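Local coordinates for protein sulfur oxygenase/reductase (Halothiobacillus neapolitanus, PDB 6QPA) that probably oxidises and disproportionates elemental sulfur as a sulfur oxygenase/reductase, using an iron ion bound within each subunit of a 24-chain assembly, at residues A[210-215]-A[227-232]. Sequence-based numbering, arbitrary orientation.
Sequences FQLDPE and NPPEYN
D213 and N232 meet at the N-cap of helix 214-220, where the loop following that helix folds back over its start. From CB outward, the D213 side chain runs past N232 ND2; CG then approaches the same amide. With chi1 at 70°, CG sits over the backbone, flanked by N and C, which turns the carboxylate back to the helix start, where OD1 makes a weak hydrogen bond to G216 N. OD1 packs 3.5 Å from N232 CB and lies equally near N232 O, while OD2 stays 3.9 Å from N232 ND2. Carboxylate and amide planes are 33° apart, and no hydrogen bond joins them. Backbone geometry adds one weak bond, D213 N to N232 O at 3.4 Å, with 154° at the hydrogen. A water donates to D213 OD1 at 2.6 Å and to E230 O at 2.9 Å. Replacing D213 by alanine would probably cost G216 N its weak capping bond and the water its D213 acceptor. The L212 side chain is about 9 Å from that of the iron ligand H92. Its CD2 packs 3.5 Å from N232 O, and CD1 touches P229 CG at 3.6 Å, the two side chains crossing near a right angle.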
loop_
_atom_site.group_PDB
_atom_site.type_symbol
_atom_site.label_atom_id
_atom_site.label_comp_id
_atom_site.label_asym_id
_atom_site.label_seq_id
_atom_site.Cartn_x
_atom_site.Cartn_y
_atom_site.Cartn_z
ATOM N N PHE A 210 39.804 35.968 24.269
ATOM C CA PHE A 210 39.580 35.054 25.383
ATOM C C PHE A 210 40.891 34.427 25.874
ATOM O O PHE A 210 40.927 33.273 26.310
ATOM C CB PHE A 210 38.562 33.980 24.995
ATOM C CG PHE A 210 37.682 33.564 26.115
ATOM C CD1 PHE A 210 36.769 34.457 26.650
ATOM C CD2 PHE A 210 37.764 32.287 26.643
ATOM C CE1 PHE A 210 35.949 34.080 27.689
ATOM C CE2 PHE A 210 36.945 31.901 27.685
ATOM C CZ PHE A 210 36.039 32.797 28.210
ATOM N N GLN A 211 41.991 35.172 25.780
ATOM C CA GLN A 211 43.308 34.687 26.195
ATOM C C GLN A 211 43.604 35.282 27.569
ATOM O O GLN A 211 44.226 36.334 27.683
ATOM C CB GLN A 211 44.377 35.057 25.167
ATOM C CG GLN A 211 44.227 34.325 23.834
ATOM C CD GLN A 211 44.522 32.815 23.899
ATOM O OE1 GLN A 211 44.213 32.084 22.959
ATOM N NE2 GLN A 211 45.135 32.354 24.989
ATOM N N LEU A 212 43.137 34.601 28.621
ATOM C CA LEU A 212 43.283 35.095 29.985
ATOM C C LEU A 212 44.578 34.582 30.621
ATOM O O LEU A 212 45.329 33.803 30.027
ATOM C CB LEU A 212 42.067 34.708 30.826
ATOM C CG LEU A 212 40.709 35.101 30.234
ATOM C CD1 LEU A 212 39.569 34.678 31.145
ATOM C CD2 LEU A 212 40.675 36.587 30.022
ATOM N N ASP A 213 44.867 35.063 31.843
ATOM C CA ASP A 213 45.921 34.481 32.658
ATOM C C ASP A 213 45.524 33.045 33.015
ATOM O O ASP A 213 44.355 32.665 32.861
ATOM C CB ASP A 213 46.125 35.318 33.922
ATOM C CG ASP A 213 44.966 35.188 34.869
ATOM O OD1 ASP A 213 43.845 35.538 34.460
ATOM O OD2 ASP A 213 45.166 34.723 36.006
ATOM N N PRO A 214 46.475 32.223 33.492
ATOM C CA PRO A 214 46.141 30.806 33.736
ATOM C C PRO A 214 45.004 30.599 34.723
ATOM O O PRO A 214 44.156 29.721 34.503
ATOM C CB PRO A 214 47.463 30.224 34.263
ATOM C CG PRO A 214 48.502 31.076 33.660
ATOM C CD PRO A 214 47.916 32.472 33.670
ATOM N N GLU A 215 44.967 31.363 35.820
ATOM C CA GLU A 215 43.878 31.178 36.774
ATOM C C GLU A 215 42.541 31.576 36.165
ATOM O O GLU A 215 41.531 30.902 36.387
ATOM C CB GLU A 215 44.143 31.963 38.060
ATOM C CG GLU A 215 45.159 31.312 38.990
ATOM C CD GLU A 215 44.685 29.946 39.498
ATOM O OE1 GLU A 215 43.454 29.745 39.633
ATOM O OE2 GLU A 215 45.542 29.071 39.757
ATOM N N ASN A 227 29.532 33.500 36.906
ATOM C CA ASN A 227 30.643 33.775 37.821
ATOM C C ASN A 227 31.913 33.961 37.008
ATOM O O ASN A 227 32.741 33.041 36.884
ATOM C CB ASN A 227 30.797 32.672 38.858
ATOM C CG ASN A 227 29.620 32.620 39.791
ATOM O OD1 ASN A 227 29.443 33.500 40.620
ATOM N ND2 ASN A 227 28.802 31.592 39.653
ATOM N N PRO A 228 32.100 35.144 36.442
ATOM C CA PRO A 228 33.210 35.369 35.511
ATOM C C PRO A 228 34.543 35.369 36.233
ATOM O O PRO A 228 34.606 35.634 37.442
ATOM C CB PRO A 228 32.900 36.758 34.931
ATOM C CG PRO A 228 32.142 37.449 36.053
ATOM C CD PRO A 228 31.309 36.360 36.700
ATOM N N PRO A 229 35.636 35.094 35.528
ATOM C CA PRO A 229 36.963 35.300 36.119
ATOM C C PRO A 229 37.240 36.785 36.301
ATOM O O PRO A 229 36.512 37.646 35.806
ATOM C CB PRO A 229 37.914 34.679 35.090
ATOM C CG PRO A 229 37.186 34.822 33.791
ATOM C CD PRO A 229 35.713 34.636 34.128
ATOM N N GLU A 230 38.305 37.076 37.048
ATOM C CA GLU A 230 38.824 38.438 37.122
ATOM C C GLU A 230 39.417 38.873 35.784
ATOM O O GLU A 230 40.000 38.073 35.049
ATOM C CB GLU A 230 39.884 38.548 38.222
ATOM C CG GLU A 230 39.345 38.376 39.628
ATOM C CD GLU A 230 38.221 39.353 39.936
ATOM O OE1 GLU A 230 37.065 38.904 40.092
ATOM O OE2 GLU A 230 38.488 40.575 39.988
ATOM N N TYR A 231 39.255 40.153 35.466
ATOM C CA TYR A 231 39.886 40.731 34.289
ATOM C C TYR A 231 41.404 40.659 34.444
ATOM O O TYR A 231 41.985 41.377 35.263
ATOM C CB TYR A 231 39.387 42.169 34.111
ATOM C CG TYR A 231 39.973 42.929 32.949
ATOM C CD1 TYR A 231 41.162 43.636 33.086
ATOM C CD2 TYR A 231 39.332 42.943 31.700
ATOM C CE1 TYR A 231 41.713 44.344 31.997
ATOM C CE2 TYR A 231 39.864 43.648 30.628
ATOM C CZ TYR A 231 41.064 44.344 30.785
ATOM O OH TYR A 231 41.601 45.038 29.726
ATOM N N ASN A 232 42.053 39.794 33.669
ATOM C CA ASN A 232 43.495 39.621 33.771
ATOM C C ASN A 232 43.979 38.791 32.590
ATOM O O ASN A 232 43.219 38.004 32.015
ATOM C CB ASN A 232 43.888 38.976 35.101
ATOM C CG ASN A 232 45.369 39.226 35.467
ATOM O OD1 ASN A 232 46.050 40.028 34.849
ATOM N ND2 ASN A 232 45.844 38.535 36.476
HETATM O O HOH W 1 41.964 36.237 36.067
#